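Local coordinates for protein phosphate transporter (Thermotoga maritima MSB8, PDB 6L85) that probably imports phosphate across the cell membrane by coupling its movement to sodium ions, as in the related human SLC20 carriers, at residues L189-K192 and K196-L199; V54-H59 and H254-V259; I179-F184 and V326-A331; T106-V111 and L137-S142; F12-S17 and A260-P265. One frame throughout, in Å; residues are numbered along the deposited sequence.

Contact 1: L189-K192 and K196-L199. With LMT (dodecyl-beta-D-maltoside), chain N.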
# COMPACT_ATOMS: atom_id res chain seq x y z
N LEU B 189 -6.47 -0.70 12.01
CA LEU B 189 -5.61 -1.54 12.84
C LEU B 189 -4.13 -1.24 12.62
O LEU B 189 -3.34 -1.27 13.57
CB LEU B 189 -5.91 -3.01 12.56
CG LEU B 189 -7.29 -3.44 13.07
CD1 LEU B 189 -7.62 -4.84 12.58
CD2 LEU B 189 -7.28 -3.38 14.60
N PHE B 190 -3.72 -0.97 11.38
CA PHE B 190 -2.32 -0.65 11.14
C PHE B 190 -1.93 0.63 11.86
O PHE B 190 -0.88 0.70 12.51
CB PHE B 190 -2.07 -0.52 9.64
CG PHE B 190 -0.70 -0.05 9.29
CD1 PHE B 190 0.41 -0.84 9.57
CD2 PHE B 190 -0.51 1.17 8.65
CE1 PHE B 190 1.70 -0.41 9.23
CE2 PHE B 190 0.78 1.60 8.30
CZ PHE B 190 1.88 0.80 8.59
N VAL B 191 -2.78 1.64 11.79
CA VAL B 191 -2.46 2.93 12.39
C VAL B 191 -2.51 2.82 13.91
O VAL B 191 -1.67 3.40 14.61
CB VAL B 191 -3.42 4.01 11.85
CG1 VAL B 191 -3.26 5.30 12.67
CG2 VAL B 191 -3.16 4.24 10.34
N LYS B 192 -3.46 2.05 14.44
CA LYS B 192 -3.61 1.94 15.89
C LYS B 192 -2.53 1.04 16.49
O LYS B 192 -1.74 1.48 17.32
CB LYS B 192 -5.01 1.41 16.22
CG LYS B 192 -5.27 1.24 17.72
CD LYS B 192 -5.49 2.58 18.39
CE LYS B 192 -5.36 2.50 19.91
NZ LYS B 192 -3.99 2.90 20.35
N LYS B 196 1.03 2.85 16.52
CA LYS B 196 0.81 3.27 17.91
C LYS B 196 0.30 4.71 17.99
O LYS B 196 0.76 5.50 18.81
CB LYS B 196 2.08 3.07 18.74
CG LYS B 196 2.27 1.61 19.19
CD LYS B 196 3.61 1.04 18.74
CE LYS B 196 4.72 1.42 19.72
NZ LYS B 196 5.96 0.59 19.56
N GLN B 197 -0.69 5.04 17.14
CA GLN B 197 -1.33 6.35 17.14
C GLN B 197 -2.64 6.31 17.91
O GLN B 197 -3.21 5.23 18.12
CB GLN B 197 -1.59 6.82 15.70
CG GLN B 197 -0.34 6.96 14.83
CD GLN B 197 0.58 8.09 15.29
OE1 GLN B 197 0.37 9.26 14.95
NE2 GLN B 197 1.60 7.74 16.07
N PRO B 198 -3.17 7.46 18.35
CA PRO B 198 -4.41 7.45 19.13
C PRO B 198 -5.58 6.86 18.35
O PRO B 198 -5.62 6.86 17.12
CB PRO B 198 -4.65 8.93 19.45
CG PRO B 198 -3.32 9.60 19.24
CD PRO B 198 -2.66 8.83 18.15
N LEU B 199 -6.58 6.40 19.11
CA LEU B 199 -7.75 5.75 18.52
C LEU B 199 -8.50 6.67 17.56
O LEU B 199 -8.94 6.23 16.49
CB LEU B 199 -8.68 5.27 19.63
CG LEU B 199 -9.90 4.55 19.10
CD1 LEU B 199 -9.50 3.18 18.55
CD2 LEU B 199 -10.96 4.42 20.19
C1' LMT N . 3.37 9.38 12.39
C2' LMT N . 2.74 10.75 12.49
C3' LMT N . 3.38 11.58 13.59
C4' LMT N . 4.83 11.20 13.79
C5' LMT N . 4.98 9.70 14.03
C6' LMT N . 5.22 9.45 15.49
O1' LMT N . 2.37 8.42 11.99
O2' LMT N . 2.85 11.43 11.26
O3' LMT N . 2.65 11.43 14.79
O5' LMT N . 3.83 8.97 13.64
O6' LMT N . 6.62 9.38 15.72
C1 LMT N . 2.37 8.02 10.60
C2 LMT N . 1.43 8.96 9.80
C3 LMT N . 0.24 8.12 9.31
C4 LMT N . 0.70 7.27 8.12
C5 LMT N . -0.55 6.52 7.65
C6 LMT N . -0.12 5.35 6.75
C7 LMT N . -1.33 4.96 5.87
C8 LMT N . -1.13 3.47 5.45
C9 LMT N . -0.66 3.36 3.98
C10 LMT N . -0.51 1.87 3.59
C11 LMT N . -1.84 1.39 3.00
C12 LMT N . -1.61 0.47 1.80

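Contact 2: V54-H59 and H254-V259. With NA (sodium ion), chain R.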
# COMPACT_ATOMS: atom_id res chain seq x y z
N VAL B 54 4.82 -7.58 6.93
CA VAL B 54 5.60 -6.41 7.33
C VAL B 54 4.73 -5.37 8.04
O VAL B 54 5.18 -4.69 8.96
CB VAL B 54 6.31 -5.81 6.10
CG1 VAL B 54 6.64 -4.34 6.33
CG2 VAL B 54 7.58 -6.60 5.78
N MET B 55 3.48 -5.19 7.60
CA MET B 55 2.67 -4.15 8.22
C MET B 55 2.05 -4.60 9.54
O MET B 55 1.76 -3.75 10.39
CB MET B 55 1.57 -3.70 7.24
CG MET B 55 2.10 -2.91 6.00
SD MET B 55 0.76 -2.35 4.92
CE MET B 55 -0.21 -1.31 6.01
N PHE B 56 1.84 -5.90 9.74
CA PHE B 56 1.08 -6.34 10.91
C PHE B 56 1.60 -7.61 11.56
O PHE B 56 0.99 -8.06 12.53
CB PHE B 56 -0.41 -6.54 10.53
CG PHE B 56 -1.37 -6.08 11.59
CD1 PHE B 56 -1.39 -4.75 12.01
CD2 PHE B 56 -2.26 -6.98 12.19
CE1 PHE B 56 -2.26 -4.32 13.02
CE2 PHE B 56 -3.14 -6.56 13.21
CZ PHE B 56 -3.14 -5.23 13.63
N GLY B 57 2.73 -8.18 11.11
CA GLY B 57 3.20 -9.47 11.59
C GLY B 57 3.91 -9.49 12.94
O GLY B 57 4.12 -10.58 13.48
N SER B 58 4.27 -8.34 13.52
CA SER B 58 5.07 -8.40 14.74
C SER B 58 4.23 -8.81 15.96
O SER B 58 4.76 -9.39 16.91
CB SER B 58 5.76 -7.05 15.01
OG SER B 58 4.79 -6.03 15.24
N HIS B 59 2.92 -8.54 15.93
CA HIS B 59 2.07 -8.72 17.10
C HIS B 59 1.91 -10.19 17.48
O HIS B 59 2.07 -10.55 18.65
CB HIS B 59 0.73 -8.05 16.85
CG HIS B 59 0.87 -6.65 16.34
ND1 HIS B 59 1.31 -5.61 17.14
CD2 HIS B 59 0.69 -6.13 15.10
CE1 HIS B 59 1.37 -4.50 16.42
NE2 HIS B 59 0.99 -4.79 15.18
N HIS B 254 -3.29 -13.26 6.13
CA HIS B 254 -2.52 -14.47 6.34
C HIS B 254 -1.06 -14.14 6.65
O HIS B 254 -0.48 -14.72 7.58
CB HIS B 254 -2.60 -15.38 5.11
CG HIS B 254 -1.74 -16.59 5.25
ND1 HIS B 254 -0.44 -16.63 4.78
CD2 HIS B 254 -1.95 -17.76 5.89
CE1 HIS B 254 0.11 -17.79 5.11
NE2 HIS B 254 -0.78 -18.49 5.80
N GLY B 255 -0.45 -13.25 5.86
CA GLY B 255 0.89 -12.78 6.19
C GLY B 255 0.96 -12.20 7.59
O GLY B 255 1.88 -12.50 8.35
N ALA B 256 -0.06 -11.42 7.97
CA ALA B 256 -0.08 -10.77 9.27
C ALA B 256 -0.12 -11.78 10.43
O ALA B 256 0.63 -11.65 11.41
CB ALA B 256 -1.27 -9.81 9.34
N ASN B 257 -0.94 -12.83 10.31
CA ASN B 257 -1.06 -13.78 11.41
C ASN B 257 0.05 -14.83 11.39
O ASN B 257 0.52 -15.24 12.45
CB ASN B 257 -2.43 -14.48 11.40
CG ASN B 257 -2.78 -15.10 12.77
OD1 ASN B 257 -2.52 -16.28 13.01
ND2 ASN B 257 -3.31 -14.30 13.68
N ASP B 258 0.49 -15.26 10.21
CA ASP B 258 1.34 -16.43 10.12
C ASP B 258 2.83 -16.13 9.94
O ASP B 258 3.63 -17.07 10.07
CB ASP B 258 0.90 -17.33 8.96
CG ASP B 258 -0.27 -18.24 9.33
OD1 ASP B 258 -1.05 -17.94 10.25
OD2 ASP B 258 -0.44 -19.25 8.63
N VAL B 259 3.24 -14.89 9.62
CA VAL B 259 4.69 -14.70 9.54
C VAL B 259 5.32 -15.06 10.88
O VAL B 259 6.43 -15.59 10.92
CB VAL B 259 5.09 -13.28 9.06
CG1 VAL B 259 4.80 -12.20 10.13
CG2 VAL B 259 6.59 -13.26 8.64
NA NA R . -1.48 -18.24 12.46
O HOH W 1 0.58 -10.25 13.94
O HOH W 2 2.70 -12.84 12.47
O HOH W 3 0.34 -17.71 13.71

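Contact 3: I179-F184 and V326-A331. With NA (sodium ion), chain S.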
# COMPACT_ATOMS: atom_id res chain seq x y z
N ILE B 179 -15.81 -3.87 0.34
CA ILE B 179 -14.41 -3.53 0.06
C ILE B 179 -13.94 -2.40 0.97
O ILE B 179 -12.83 -2.46 1.54
CB ILE B 179 -14.24 -3.17 -1.43
CG1 ILE B 179 -14.76 -4.29 -2.31
CG2 ILE B 179 -12.77 -2.93 -1.76
CD1 ILE B 179 -14.01 -5.56 -2.10
N SER B 180 -14.79 -1.39 1.16
CA SER B 180 -14.48 -0.26 2.04
C SER B 180 -14.37 -0.68 3.50
O SER B 180 -13.55 -0.14 4.24
CB SER B 180 -15.55 0.82 1.89
OG SER B 180 -15.53 1.28 0.56
N LEU B 181 -15.23 -1.60 3.94
CA LEU B 181 -15.10 -2.11 5.30
C LEU B 181 -13.76 -2.83 5.49
O LEU B 181 -13.11 -2.70 6.54
CB LEU B 181 -16.26 -3.06 5.58
CG LEU B 181 -16.55 -3.43 7.02
CD1 LEU B 181 -16.75 -2.15 7.83
CD2 LEU B 181 -17.79 -4.33 7.06
N ALA B 182 -13.35 -3.61 4.50
CA ALA B 182 -12.07 -4.31 4.58
C ALA B 182 -10.91 -3.32 4.72
O ALA B 182 -10.03 -3.48 5.59
CB ALA B 182 -11.89 -5.18 3.34
N ILE B 183 -10.90 -2.29 3.87
CA ILE B 183 -9.87 -1.25 3.91
C ILE B 183 -9.90 -0.51 5.25
O ILE B 183 -8.84 -0.23 5.85
CB ILE B 183 -10.07 -0.30 2.71
CG1 ILE B 183 -9.38 -0.88 1.49
CG2 ILE B 183 -9.54 1.07 3.01
CD1 ILE B 183 -7.86 -0.82 1.63
N PHE B 184 -11.10 -0.16 5.74
CA PHE B 184 -11.19 0.49 7.05
C PHE B 184 -10.55 -0.36 8.13
O PHE B 184 -9.84 0.15 9.00
CB PHE B 184 -12.65 0.77 7.43
CG PHE B 184 -12.81 1.18 8.89
CD1 PHE B 184 -12.70 2.50 9.26
CD2 PHE B 184 -13.02 0.23 9.88
CE1 PHE B 184 -12.82 2.88 10.58
CE2 PHE B 184 -13.12 0.60 11.20
CZ PHE B 184 -13.03 1.93 11.55
N VAL B 326 -16.78 -15.83 1.82
CA VAL B 326 -15.85 -16.70 2.54
C VAL B 326 -14.54 -15.98 2.79
O VAL B 326 -13.98 -16.00 3.89
CB VAL B 326 -15.63 -18.00 1.74
CG1 VAL B 326 -14.35 -18.73 2.20
CG2 VAL B 326 -16.85 -18.90 1.84
N ASP B 327 -14.02 -15.32 1.75
CA ASP B 327 -12.78 -14.58 1.88
C ASP B 327 -12.92 -13.43 2.86
O ASP B 327 -12.07 -13.24 3.74
CB ASP B 327 -12.33 -14.04 0.53
CG ASP B 327 -11.88 -15.12 -0.41
OD1 ASP B 327 -11.54 -16.23 0.05
OD2 ASP B 327 -11.84 -14.83 -1.64
N PHE B 328 -13.96 -12.61 2.69
CA PHE B 328 -14.14 -11.48 3.60
C PHE B 328 -14.17 -11.95 5.05
O PHE B 328 -13.47 -11.39 5.91
CB PHE B 328 -15.42 -10.71 3.27
CG PHE B 328 -15.57 -9.45 4.09
CD1 PHE B 328 -16.09 -9.50 5.38
CD2 PHE B 328 -15.13 -8.23 3.60
CE1 PHE B 328 -16.20 -8.34 6.15
CE2 PHE B 328 -15.24 -7.08 4.35
CZ PHE B 328 -15.78 -7.13 5.63
N SER B 329 -14.97 -12.99 5.33
CA SER B 329 -15.11 -13.45 6.71
C SER B 329 -13.82 -14.04 7.25
O SER B 329 -13.48 -13.84 8.42
CB SER B 329 -16.24 -14.48 6.82
OG SER B 329 -17.42 -13.96 6.22
N THR B 330 -13.10 -14.80 6.41
CA THR B 330 -11.83 -15.35 6.82
C THR B 330 -10.84 -14.26 7.18
O THR B 330 -10.21 -14.29 8.25
CB THR B 330 -11.26 -16.20 5.69
OG1 THR B 330 -12.15 -17.28 5.45
CG2 THR B 330 -9.87 -16.73 6.07
N ALA B 331 -10.70 -13.27 6.29
CA ALA B 331 -9.70 -12.23 6.47
C ALA B 331 -10.03 -11.38 7.69
O ALA B 331 -9.12 -11.04 8.47
CB ALA B 331 -9.61 -11.35 5.22
NA NA S . -11.49 -14.76 -3.82

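Contact 4: T106-V111 and L137-S142. With NA (sodium ion), chain R; PO4 (phosphate ion), chain P.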
# COMPACT_ATOMS: atom_id res chain seq x y z
N THR B 106 0.05 -24.67 9.87
CA THR B 106 1.44 -24.36 10.22
C THR B 106 1.53 -23.72 11.59
O THR B 106 2.57 -23.81 12.25
CB THR B 106 2.08 -23.44 9.15
OG1 THR B 106 1.54 -22.10 9.25
CG2 THR B 106 1.82 -23.96 7.71
N THR B 107 0.47 -23.04 12.03
CA THR B 107 0.44 -22.47 13.37
C THR B 107 0.38 -23.58 14.44
O THR B 107 1.15 -23.57 15.41
CB THR B 107 -0.76 -21.52 13.50
OG1 THR B 107 -0.76 -20.58 12.41
CG2 THR B 107 -0.75 -20.77 14.84
N HIS B 108 -0.54 -24.54 14.27
CA HIS B 108 -0.59 -25.68 15.19
C HIS B 108 0.75 -26.38 15.21
O HIS B 108 1.25 -26.77 16.28
CB HIS B 108 -1.71 -26.65 14.80
CG HIS B 108 -3.08 -26.10 15.01
ND1 HIS B 108 -4.22 -26.85 14.91
CD2 HIS B 108 -3.49 -24.85 15.34
CE1 HIS B 108 -5.28 -26.10 15.16
NE2 HIS B 108 -4.86 -24.87 15.41
N SER B 109 1.38 -26.49 14.03
CA SER B 109 2.66 -27.18 13.92
C SER B 109 3.74 -26.46 14.72
O SER B 109 4.49 -27.10 15.47
CB SER B 109 3.07 -27.30 12.45
OG SER B 109 1.97 -27.77 11.70
N ILE B 110 3.85 -25.13 14.57
CA ILE B 110 4.98 -24.47 15.23
C ILE B 110 4.73 -24.38 16.74
O ILE B 110 5.67 -24.48 17.54
CB ILE B 110 5.31 -23.10 14.60
CG1 ILE B 110 6.65 -22.58 15.13
CG2 ILE B 110 4.25 -22.05 14.87
CD1 ILE B 110 7.86 -23.37 14.62
N VAL B 111 3.46 -24.21 17.16
CA VAL B 111 3.17 -24.18 18.60
C VAL B 111 3.46 -25.53 19.23
O VAL B 111 4.05 -25.61 20.32
CB VAL B 111 1.72 -23.72 18.85
CG1 VAL B 111 1.31 -23.96 20.32
CG2 VAL B 111 1.56 -22.25 18.48
N LEU B 137 -8.07 -22.11 23.17
CA LEU B 137 -9.44 -21.59 23.09
C LEU B 137 -9.68 -20.87 21.77
O LEU B 137 -10.74 -21.02 21.15
CB LEU B 137 -9.71 -20.66 24.27
CG LEU B 137 -11.10 -20.03 24.26
CD1 LEU B 137 -12.19 -21.11 24.20
CD2 LEU B 137 -11.32 -19.13 25.48
N SER B 138 -8.71 -20.05 21.34
CA SER B 138 -8.88 -19.34 20.08
C SER B 138 -8.87 -20.32 18.91
O SER B 138 -9.52 -20.07 17.90
CB SER B 138 -7.79 -18.28 19.91
OG SER B 138 -6.55 -18.90 19.60
N TRP B 139 -8.15 -21.43 19.05
CA TRP B 139 -8.14 -22.43 17.99
C TRP B 139 -9.51 -23.07 17.82
O TRP B 139 -9.83 -23.59 16.74
CB TRP B 139 -7.12 -23.52 18.29
CG TRP B 139 -5.72 -23.09 18.17
CD1 TRP B 139 -5.25 -21.86 17.74
CD2 TRP B 139 -4.56 -23.88 18.45
NE1 TRP B 139 -3.87 -21.86 17.76
CE2 TRP B 139 -3.42 -23.08 18.19
CE3 TRP B 139 -4.37 -25.19 18.91
CZ2 TRP B 139 -2.12 -23.55 18.37
CZ3 TRP B 139 -3.08 -25.65 19.08
CH2 TRP B 139 -1.97 -24.83 18.82
N VAL B 140 -10.30 -23.09 18.90
CA VAL B 140 -11.66 -23.61 18.83
C VAL B 140 -12.65 -22.52 18.40
O VAL B 140 -13.56 -22.77 17.61
CB VAL B 140 -12.05 -24.23 20.19
CG1 VAL B 140 -13.53 -24.44 20.25
CG2 VAL B 140 -11.31 -25.56 20.42
N VAL B 141 -12.48 -21.30 18.91
CA VAL B 141 -13.44 -20.22 18.66
C VAL B 141 -13.30 -19.65 17.24
O VAL B 141 -14.30 -19.27 16.61
CB VAL B 141 -13.27 -19.13 19.74
CG1 VAL B 141 -14.06 -17.89 19.41
CG2 VAL B 141 -13.68 -19.67 21.10
N SER B 142 -12.07 -19.54 16.72
CA SER B 142 -11.83 -18.84 15.45
C SER B 142 -12.60 -19.44 14.29
O SER B 142 -13.25 -18.68 13.56
CB SER B 142 -10.32 -18.81 15.13
OG SER B 142 -9.61 -18.12 16.13
NA NA R . -1.48 -18.24 12.46
P PO4 P . -2.31 -22.00 9.33
O1 PO4 P . -3.56 -22.77 8.93
O2 PO4 P . -1.92 -22.23 10.78
O3 PO4 P . -2.59 -20.51 9.12
O4 PO4 P . -1.11 -22.46 8.50
O HOH W 3 0.34 -17.71 13.71

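Contact 5: F12-S17 and A260-P265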
# COMPACT_ATOMS: atom_id res chain seq x y z
N PHE B 12 13.94 -19.44 7.01
CA PHE B 12 13.55 -19.33 5.61
C PHE B 12 12.80 -20.58 5.16
O PHE B 12 11.79 -20.48 4.47
CB PHE B 12 14.77 -19.10 4.72
CG PHE B 12 14.41 -19.01 3.29
CD1 PHE B 12 14.04 -17.79 2.73
CD2 PHE B 12 14.37 -20.15 2.50
CE1 PHE B 12 13.67 -17.72 1.41
CE2 PHE B 12 13.99 -20.09 1.19
CZ PHE B 12 13.64 -18.87 0.63
N ILE B 13 13.31 -21.76 5.52
CA ILE B 13 12.64 -23.00 5.12
C ILE B 13 11.24 -23.08 5.72
O ILE B 13 10.27 -23.45 5.04
CB ILE B 13 13.52 -24.20 5.51
CG1 ILE B 13 14.80 -24.19 4.67
CG2 ILE B 13 12.74 -25.51 5.37
CD1 ILE B 13 15.77 -25.33 5.03
N MET B 14 11.10 -22.74 7.00
CA MET B 14 9.79 -22.72 7.61
C MET B 14 8.84 -21.76 6.89
O MET B 14 7.69 -22.10 6.61
CB MET B 14 9.93 -22.34 9.08
CG MET B 14 8.63 -22.22 9.80
SD MET B 14 7.88 -23.83 10.11
CE MET B 14 6.28 -23.31 10.72
N ALA B 15 9.32 -20.54 6.59
CA ALA B 15 8.48 -19.54 5.91
C ALA B 15 8.07 -20.02 4.52
O ALA B 15 6.90 -19.87 4.11
CB ALA B 15 9.25 -18.21 5.83
N PHE B 16 9.03 -20.60 3.79
CA PHE B 16 8.75 -21.21 2.49
C PHE B 16 7.64 -22.25 2.60
O PHE B 16 6.71 -22.27 1.77
CB PHE B 16 10.04 -21.83 1.96
CG PHE B 16 9.94 -22.34 0.55
CD1 PHE B 16 9.42 -23.59 0.29
CD2 PHE B 16 10.37 -21.55 -0.52
CE1 PHE B 16 9.30 -24.06 -1.01
CE2 PHE B 16 10.26 -22.02 -1.82
CZ PHE B 16 9.72 -23.28 -2.06
N SER B 17 7.70 -23.11 3.63
CA SER B 17 6.70 -24.16 3.79
C SER B 17 5.33 -23.58 4.11
O SER B 17 4.30 -24.09 3.62
CB SER B 17 7.17 -25.16 4.87
OG SER B 17 6.82 -24.77 6.19
N ALA B 260 4.59 -14.85 11.98
CA ALA B 260 5.02 -15.27 13.31
C ALA B 260 5.50 -16.72 13.37
O ALA B 260 6.42 -17.02 14.12
CB ALA B 260 3.89 -15.09 14.32
N ASN B 261 4.90 -17.63 12.59
CA ASN B 261 5.29 -19.03 12.74
C ASN B 261 6.74 -19.28 12.33
O ASN B 261 7.33 -20.29 12.74
CB ASN B 261 4.36 -19.96 11.95
CG ASN B 261 2.91 -19.74 12.29
OD1 ASN B 261 2.57 -19.20 13.37
ND2 ASN B 261 2.04 -20.17 11.40
N ALA B 262 7.31 -18.38 11.53
CA ALA B 262 8.74 -18.42 11.23
C ALA B 262 9.52 -17.32 11.91
O ALA B 262 10.65 -17.55 12.34
CB ALA B 262 8.96 -18.35 9.71
N ALA B 263 8.92 -16.13 12.07
CA ALA B 263 9.63 -14.97 12.58
C ALA B 263 9.77 -14.99 14.10
O ALA B 263 10.74 -14.43 14.63
CB ALA B 263 8.95 -13.67 12.13
N GLY B 264 8.80 -15.56 14.83
CA GLY B 264 8.90 -15.70 16.26
C GLY B 264 10.11 -16.51 16.69
O GLY B 264 10.95 -16.04 17.46
N PRO B 265 10.25 -17.74 16.18
CA PRO B 265 11.44 -18.53 16.56
C PRO B 265 12.74 -17.86 16.17
O PRO B 265 13.69 -17.82 16.97
CB PRO B 265 11.22 -19.87 15.84
CG PRO B 265 9.71 -19.98 15.72
CD PRO B 265 9.28 -18.56 15.41

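Contact 1: L189-K192 and K196-L199
Q197 N turns back to V191 O, six residues earlier, over 3.2 Å with an N-H...O angle of 162°, so the chain closes the end of helix 167-194 before helix 199-224 begins at its N-cap residue P198. This is the connection of a helical hairpin, with K196 as the residue of positive phi; the closing bond reaches one residue farther back than in a classical Schellman motif, in keeping with the wide turn at 190-192. K196 CA adds a C-H...O contact of 3.2 Å to K192 O. V191 swings CG1 anti to its N (chi1 169°), which brings that methyl to 3.8 Å from Q197 CB, while the V191 side chain also packs on S202 and L205 of the second helix. K192 extends first, then bends at chi2 (75°): CD runs along the turn to 3.9 Å from L199 CA, and NZ makes a weak hydrogen bond to Q197 O. Beyond the hairpin lies a dodecyl maltoside molecule. Its alkyl chain comes obliquely to the F190 ring, with C8 3.9 Å from F190 CE2, and its sugar hydroxyl O3' donates a hydrogen bond of 3.2 Å to Q197 OE1.

Contact 2: V54-H59 and H254-V259
G57 and A256 bring their backbones close together where helix 38-56 gives way to helix 58-66 and helix 231-258 runs into its last turn. The 254-259 segment carries most of the GANDVANA signature of this transporter family, and the tight half of the contact lies along it. G57 CA sits 3.4 Å from A256 O in a nearly straight C-H...O contact (161° at the hydrogen), and V259 CG1 presses on the same G57 CA at 3.5 Å. V259 can do this because its CG1 stands between the backbone N and the carbonyl carbon (chi1 71°). On the other flank the A256 methyl meets F56 CB at 3.6 Å and lies at the edge of the F56 ring, one face of which is covered by H59 CD2.

The looser side is wet: F56 O and G57 O reach A256 O only through water. Water 1 donates to F56 O and to A256 O, and water 2 lies close to G57 O and A256 O, though it has more acceptors around it than protons to give. On the far side of the helix, N257 and D258 turn away to a sodium ion, whose shell is completed by T107, I344 O and water 3. Water 3 donates back to N257 O at 2.8 Å. N257 OD1 and D258 OD1 each bind the ion at 2.3 Å.

Contact 3: I179-F184 and V326-A331
Here the helix that supplies D327 to a sodium site, 320-339, packs on segment 179-184 through F328, which meets L181 and A182. F328 leaves its helix with CG anti to the backbone N (chi1 -174°), which carries the far end of the ring across the gap. CE2 reaches A182 CB at 4.0 Å, and A182 N lies at the ring edge, near its plane, at the same distance from CE2. CZ meets L181 CD2 at 3.7 Å, the two side chains crossing at about a right angle with the methyl oblique to the ring. The contact is small and without hydrogen bonds between the segments, a membrane helix-helix seam in which the ring also packs edge-to-face with F178 of the same helix 167-194 and against M153 of helix 129-162. One residue earlier in the turn, D327 points to a different side of the helix, and its OD2 binds the sodium ion at 2.2 Å together with T29, S247 and the carbonyl of Q243. Farther round, T330 folds its hydroxyl back on its own helix: OG1 donates to V326 O over 2.7 Å, while T330 N reaches that oxygen from the opposite face of the carbonyl plane.

Contact 4: T106-V111 and L137-S142
H108 lays its imidazole over the face of W139 at an unusually short distance, NE2 coming to 3.2 Å from W139 CD2. The centroids of the imidazole and the six-membered ring are 3.9 Å apart but the planes are turned by 33°, so the pair is neither a flat stack nor an edge-to-face meeting. It bridges two antiparallel membrane helices, 106-121 and 129-162, whose axes stay 12.5 Å apart here; the bulk of the indole fills that wide spacing. CD2 of H108 stands over the centre of the indole. V111 closes the rim: its CB lies at the indole edge, in plane, and CG1 touches W139 CH2 at 3.7 Å. A hydrogen bond from W139 NE1 to P343 O fixes how the indole is turned, and H348 meets the H108 ring.

Helix 106-121 starts at a phosphate ion, consistent with a substrate site. At this N-terminal end T106 and T107 give backbone N-H groups and hydroxyls to the anion, and S105, S345, T346 and T347 add further hydroxyl bonds. T107 OG1 does double duty, binding the sodium ion shared with N257 and D258 while donating to phosphate O2 at 2.6 Å. T106 N and T106 OG1 both grip phosphate O4, each at 2.8 Å.

Contact 5: F12-S17 and A260-P265
M14 reaches from helix 2-32 across the start of helix 260-275, and its atoms meet A262 and then N261. CB passes A262 CB at 4.2 Å. CG, anti to the backbone N, faces both N261 O at 3.7 Å and A262 CB at 3.9 Å. The chain then bends at chi2 (73°) and runs on extended through SD, which brings CE back over N261: the methyl lies 3.8 Å from N261 O and 4.1 Å from N261 CB, with I110 of helix 106-121 beside it. The M14 and N261 side chains thus pass at a slant, and CG and CE, the two carbons bonded to SD, make the contacts with N261 O.

Beside it the packing rests on methyl groups. A262 CB sits 3.8 Å from A15 N and nearly as close to A15 CB, small side chains that let the helix axes approach to 8.5 Å. S17 OG donates back to M14 O over 2.8 Å, a bond within its own helix. The amide end of N261 looks elsewhere: ND2 is hydrogen-bonded to the hydroxyls of T106 and T107, residues that bind phosphate, so N261 acts as a second-shell group there. Close antiparallel packing (168°) through alanines is a familiar arrangement of membrane helices, and here it sets the last residues of the GANDVANA signature, at the start of helix 260-275, beside the phosphate pocket.

In the fold
Along the chain, contact 5 closes the widest loop; contact 2 is nested inside it, and contacts 4 and 1 lie in series within contact 2. Contact 3 crosses both contacts 2 and 5. Contacts 2 and 5 follow directly in sequence at V259-A260, with centres about 11 Å apart, and contact 4 lies about 15 Å from contact 2. Contacts 2 and 4 share one sodium site and water 3, and contact 5 adjoins it through N261, whose amide bonds to T106 and T107 beside the phosphate. Contacts 1 and 3 both use helix 167-194, about 19 Å apart between centres; contact 3, beside another sodium ion, and contact 5 stand on opposite sides of the chain's centre, about 25 Å apart.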